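Local atomic coordinates of lectin CEL-I, N-acetyl-D-galactosamine-specific C-type (Cucumaria echinata, PDB entry 4WQQ), a protein that binds calcium and sugars as a C-type lectin, naturally specific for galactose and N-acetylgalactosamine, here engineered to recognise mannose. Residues A[71-82]-A[105-116]. The protein carries 3 engineered substitutions. Numbering follows the deposited sequence.
Sequences QLWIGLYDKYNE and NHNNAEDYGQFR. Engineered in segment 105-116: H106 (natural residue Trp). With CA (calcium ion), chain E; CA (calcium ion), chain G; CA (calcium ion), chain F; MAN (alpha-D-mannopyranose), chain H.
D78 and D111 reach one calcium ion through different first torsions: CG of D78 sits between its backbone N and carbonyl carbon (chi1 75°), whereas CG of D111 lies anti to the carbonyl carbon (chi1 -68°). Their carboxylates stand nearly perpendicular, 86° apart. D78 and E82 each grip the ion with both oxygens, D78 OD1 at 2.5 Å; segment 105-116 adds N105 OD1, E110 O and D111 OD1, and a water completes eight coordinating atoms. E82 OE2 and D111 OD1, 2.8 Å from each other, also bridge to a second calcium. The segments pair as antiparallel strands with a beta bulge between W73 and Y77; G113 N donates to L76 O (2.8 Å), and D78 N to D111 O (3.0 Å) carries the pairing into the metal site. Q114 NE2 lies 3.4 Å from W73 CZ3, over one face of the indole; Q114 OE1 accepts hydrogen bonds from N124 and N126. On the other face of the sheet, F115 packs against L72 and, with its ring, I74 CG2, and touches helix 52-65. E110 links this cluster to the sugar site: its O binds the first calcium, its OE1 a third, which also holds O3 and O4 of mannose. Close carboxylate oxygens would repel, so calcium probably holds this end together.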
# COMPACT_ATOMS: atom_id res chain seq x y z
N GLN A 71 -4.46 -25.68 11.72
CA GLN A 71 -4.16 -24.48 12.41
C GLN A 71 -3.65 -23.43 11.44
O GLN A 71 -3.38 -23.71 10.26
CB GLN A 71 -3.10 -24.75 13.53
CG GLN A 71 -3.60 -25.62 14.71
CD GLN A 71 -3.63 -27.09 14.38
OE1 GLN A 71 -2.66 -27.68 13.85
NE2 GLN A 71 -4.75 -27.73 14.68
N LEU A 72 -3.54 -22.23 11.97
CA LEU A 72 -3.11 -21.02 11.26
C LEU A 72 -1.99 -20.35 12.02
O LEU A 72 -2.18 -19.79 13.10
CB LEU A 72 -4.28 -20.07 11.08
CG LEU A 72 -4.01 -18.75 10.30
CD1 LEU A 72 -3.95 -18.97 8.81
CD2 LEU A 72 -4.99 -17.67 10.60
N TRP A 73 -0.78 -20.34 11.45
CA TRP A 73 0.30 -19.51 12.04
C TRP A 73 -0.00 -18.05 12.14
O TRP A 73 -0.51 -17.43 11.17
CB TRP A 73 1.58 -19.63 11.24
CG TRP A 73 2.21 -21.03 11.21
CD1 TRP A 73 2.58 -21.72 10.11
CD2 TRP A 73 2.62 -21.84 12.33
NE1 TRP A 73 3.14 -22.91 10.44
CE2 TRP A 73 3.19 -23.03 11.79
CE3 TRP A 73 2.55 -21.69 13.75
CZ2 TRP A 73 3.70 -24.08 12.62
CZ3 TRP A 73 3.05 -22.70 14.55
CH2 TRP A 73 3.62 -23.91 13.95
N ILE A 74 0.35 -17.50 13.28
CA ILE A 74 0.37 -16.06 13.52
C ILE A 74 1.75 -15.65 13.97
O ILE A 74 2.60 -16.49 14.36
CB ILE A 74 -0.76 -15.61 14.49
CG1 ILE A 74 -0.50 -16.23 15.89
CG2 ILE A 74 -2.10 -16.04 13.96
CD1 ILE A 74 -1.58 -15.98 16.95
N GLY A 75 1.99 -14.34 14.03
CA GLY A 75 3.32 -13.84 14.29
C GLY A 75 3.81 -13.84 15.74
O GLY A 75 4.67 -13.06 16.08
N LEU A 76 3.33 -14.78 16.53
CA LEU A 76 3.55 -14.78 17.99
C LEU A 76 4.56 -15.85 18.32
O LEU A 76 4.45 -17.00 17.85
CB LEU A 76 2.23 -15.07 18.74
CG LEU A 76 2.18 -14.81 20.25
CD1 LEU A 76 2.15 -13.35 20.54
CD2 LEU A 76 0.98 -15.48 20.86
N TYR A 77 5.60 -15.46 19.06
CA TYR A 77 6.60 -16.48 19.43
C TYR A 77 7.35 -16.16 20.70
O TYR A 77 7.46 -14.97 21.11
CB TYR A 77 7.55 -16.70 18.23
CG TYR A 77 8.62 -15.65 17.89
CD1 TYR A 77 8.36 -14.31 17.78
CD2 TYR A 77 9.93 -16.06 17.63
CE1 TYR A 77 9.37 -13.38 17.47
CE2 TYR A 77 10.93 -15.15 17.27
CZ TYR A 77 10.64 -13.82 17.19
OH TYR A 77 11.60 -12.93 16.88
N ASP A 78 7.92 -17.20 21.35
CA ASP A 78 8.70 -16.98 22.57
C ASP A 78 10.08 -17.64 22.55
O ASP A 78 10.59 -18.12 23.57
CB ASP A 78 7.90 -17.40 23.80
CG ASP A 78 7.81 -18.94 23.99
OD1 ASP A 78 7.82 -19.69 23.02
OD2 ASP A 78 7.68 -19.40 25.12
N LYS A 79 10.68 -17.69 21.36
CA LYS A 79 12.02 -18.14 21.14
C LYS A 79 13.04 -17.42 22.02
O LYS A 79 13.90 -18.05 22.58
CB LYS A 79 12.44 -17.92 19.67
CG LYS A 79 13.84 -18.37 19.38
CD LYS A 79 14.29 -18.23 17.93
CE LYS A 79 15.82 -18.39 17.93
NZ LYS A 79 16.28 -18.83 16.60
N TYR A 80 12.96 -16.10 22.13
CA TYR A 80 14.00 -15.33 22.83
C TYR A 80 13.85 -15.34 24.33
O TYR A 80 14.88 -15.36 25.08
CB TYR A 80 14.10 -13.90 22.24
CG TYR A 80 14.80 -14.02 20.90
CD1 TYR A 80 16.17 -14.29 20.84
CD2 TYR A 80 14.08 -13.99 19.71
CE1 TYR A 80 16.80 -14.51 19.64
CE2 TYR A 80 14.71 -14.22 18.49
CZ TYR A 80 16.04 -14.51 18.46
OH TYR A 80 16.66 -14.71 17.26
N ASN A 81 12.59 -15.31 24.78
CA ASN A 81 12.23 -15.27 26.16
C ASN A 81 11.10 -16.21 26.39
O ASN A 81 9.94 -15.85 26.21
CB ASN A 81 11.89 -13.86 26.62
CG ASN A 81 13.13 -13.03 26.84
OD1 ASN A 81 13.76 -13.06 27.94
ND2 ASN A 81 13.54 -12.34 25.83
N GLU A 82 11.45 -17.46 26.70
CA GLU A 82 10.45 -18.48 26.98
C GLU A 82 9.38 -18.02 27.93
O GLU A 82 9.67 -17.57 29.05
CB GLU A 82 11.12 -19.76 27.50
CG GLU A 82 10.20 -20.93 27.90
CD GLU A 82 9.37 -21.45 26.75
OE1 GLU A 82 8.16 -21.69 27.00
OE2 GLU A 82 9.92 -21.55 25.65
N ASN A 105 3.93 -25.00 26.22
CA ASN A 105 5.33 -25.34 25.92
C ASN A 105 5.53 -26.85 25.90
O ASN A 105 6.48 -27.39 26.48
CB ASN A 105 6.28 -24.63 26.91
CG ASN A 105 7.68 -24.55 26.39
OD1 ASN A 105 7.97 -24.23 25.20
ND2 ASN A 105 8.62 -24.84 27.28
N HIS A 106 4.63 -27.55 25.21
CA HIS A 106 4.54 -29.00 25.36
C HIS A 106 5.89 -29.64 25.03
O HIS A 106 6.63 -29.22 24.13
CB HIS A 106 3.47 -29.56 24.45
CG HIS A 106 3.29 -31.03 24.59
ND1 HIS A 106 2.59 -31.58 25.63
CD2 HIS A 106 3.68 -32.06 23.80
CE1 HIS A 106 2.54 -32.88 25.49
NE2 HIS A 106 3.22 -33.21 24.40
N ASN A 107 6.24 -30.66 25.82
CA ASN A 107 7.56 -31.27 25.67
C ASN A 107 8.72 -30.31 25.68
O ASN A 107 9.74 -30.60 25.07
CB ASN A 107 7.60 -32.08 24.40
CG ASN A 107 6.84 -33.37 24.55
OD1 ASN A 107 6.48 -33.74 25.68
ND2 ASN A 107 6.55 -34.03 23.45
N ASN A 108 8.57 -29.19 26.39
CA ASN A 108 9.56 -28.16 26.47
C ASN A 108 10.04 -27.59 25.16
O ASN A 108 11.15 -27.12 25.10
CB ASN A 108 10.83 -28.64 27.22
CG ASN A 108 10.58 -28.89 28.66
OD1 ASN A 108 10.87 -28.06 29.50
ND2 ASN A 108 10.02 -30.03 28.95
N ALA A 109 9.19 -27.59 24.12
CA ALA A 109 9.60 -27.31 22.76
C ALA A 109 8.49 -26.74 21.91
O ALA A 109 8.22 -27.26 20.85
CB ALA A 109 10.09 -28.59 22.10
N GLU A 110 7.79 -25.74 22.41
CA GLU A 110 6.77 -25.09 21.63
C GLU A 110 6.93 -23.61 21.80
O GLU A 110 6.54 -23.01 22.85
CB GLU A 110 5.36 -25.57 22.01
CG GLU A 110 5.08 -27.03 21.70
CD GLU A 110 3.60 -27.37 21.81
OE1 GLU A 110 2.96 -26.87 22.79
OE2 GLU A 110 3.07 -28.16 20.98
N ASP A 111 7.42 -22.98 20.74
CA ASP A 111 7.68 -21.57 20.77
C ASP A 111 6.86 -20.70 19.76
O ASP A 111 7.13 -19.53 19.61
CB ASP A 111 9.18 -21.29 20.63
CG ASP A 111 10.04 -21.77 21.86
OD1 ASP A 111 9.50 -22.23 22.93
OD2 ASP A 111 11.28 -21.65 21.74
N TYR A 112 5.90 -21.28 19.07
CA TYR A 112 5.31 -20.65 17.87
C TYR A 112 3.80 -20.66 17.96
O TYR A 112 3.17 -21.72 18.10
CB TYR A 112 5.86 -21.31 16.55
CG TYR A 112 7.33 -21.26 16.57
CD1 TYR A 112 7.99 -20.04 16.35
CD2 TYR A 112 8.07 -22.37 17.02
CE1 TYR A 112 9.35 -19.93 16.48
CE2 TYR A 112 9.45 -22.25 17.15
CZ TYR A 112 10.08 -21.06 16.87
OH TYR A 112 11.47 -20.98 17.03
N GLY A 113 3.21 -19.48 17.87
CA GLY A 113 1.77 -19.30 18.04
C GLY A 113 0.93 -19.55 16.79
O GLY A 113 1.39 -19.35 15.68
N GLN A 114 -0.29 -20.06 16.97
CA GLN A 114 -1.18 -20.38 15.88
C GLN A 114 -2.64 -20.34 16.38
O GLN A 114 -2.90 -20.61 17.56
CB GLN A 114 -0.85 -21.79 15.29
CG GLN A 114 -0.97 -22.92 16.31
CD GLN A 114 -0.56 -24.31 15.85
OE1 GLN A 114 -0.87 -25.23 16.57
NE2 GLN A 114 0.16 -24.48 14.74
N PHE A 115 -3.57 -20.01 15.51
CA PHE A 115 -5.01 -20.29 15.78
C PHE A 115 -5.32 -21.78 15.63
O PHE A 115 -4.90 -22.45 14.67
CB PHE A 115 -5.91 -19.58 14.74
CG PHE A 115 -6.00 -18.07 14.83
CD1 PHE A 115 -5.21 -17.30 15.65
CD2 PHE A 115 -6.93 -17.43 14.04
CE1 PHE A 115 -5.33 -15.93 15.66
CE2 PHE A 115 -7.10 -16.07 14.10
CZ PHE A 115 -6.31 -15.31 14.89
N ARG A 116 -6.14 -22.29 16.52
CA ARG A 116 -6.96 -23.47 16.25
C ARG A 116 -8.14 -23.15 15.32
O ARG A 116 -8.53 -22.00 15.20
CB ARG A 116 -7.54 -23.99 17.61
CG ARG A 116 -6.41 -24.25 18.54
CD ARG A 116 -6.67 -25.29 19.56
NE ARG A 116 -5.71 -26.36 19.31
CZ ARG A 116 -4.89 -26.91 20.22
NH1 ARG A 116 -4.86 -26.53 21.55
NH2 ARG A 116 -4.08 -27.86 19.79
CA CA E . 7.72 -21.77 24.46
CA CA G . 11.61 -22.34 24.09
CA CA F . 0.68 -26.06 22.94
C1 MAN H . -2.05 -31.07 21.79
C2 MAN H . -1.92 -30.02 22.85
C3 MAN H . -1.28 -28.73 22.34
C4 MAN H . -0.05 -29.09 21.52
C5 MAN H . -0.53 -29.94 20.32
C6 MAN H . 0.51 -30.34 19.31
O1 MAN H . -3.13 -30.60 21.02
O2 MAN H . -1.04 -30.60 23.78
O3 MAN H . -0.90 -27.97 23.48
O4 MAN H . 0.53 -27.86 21.13
O5 MAN H . -0.91 -31.23 20.94
O6 MAN H . 1.49 -30.87 20.18
O HOH W 1 0.20 -27.15 13.65
O HOH W 2 12.28 -20.17 24.35
O HOH W 3 10.58 -24.44 24.87
O HOH W 4 5.48 -21.81 25.18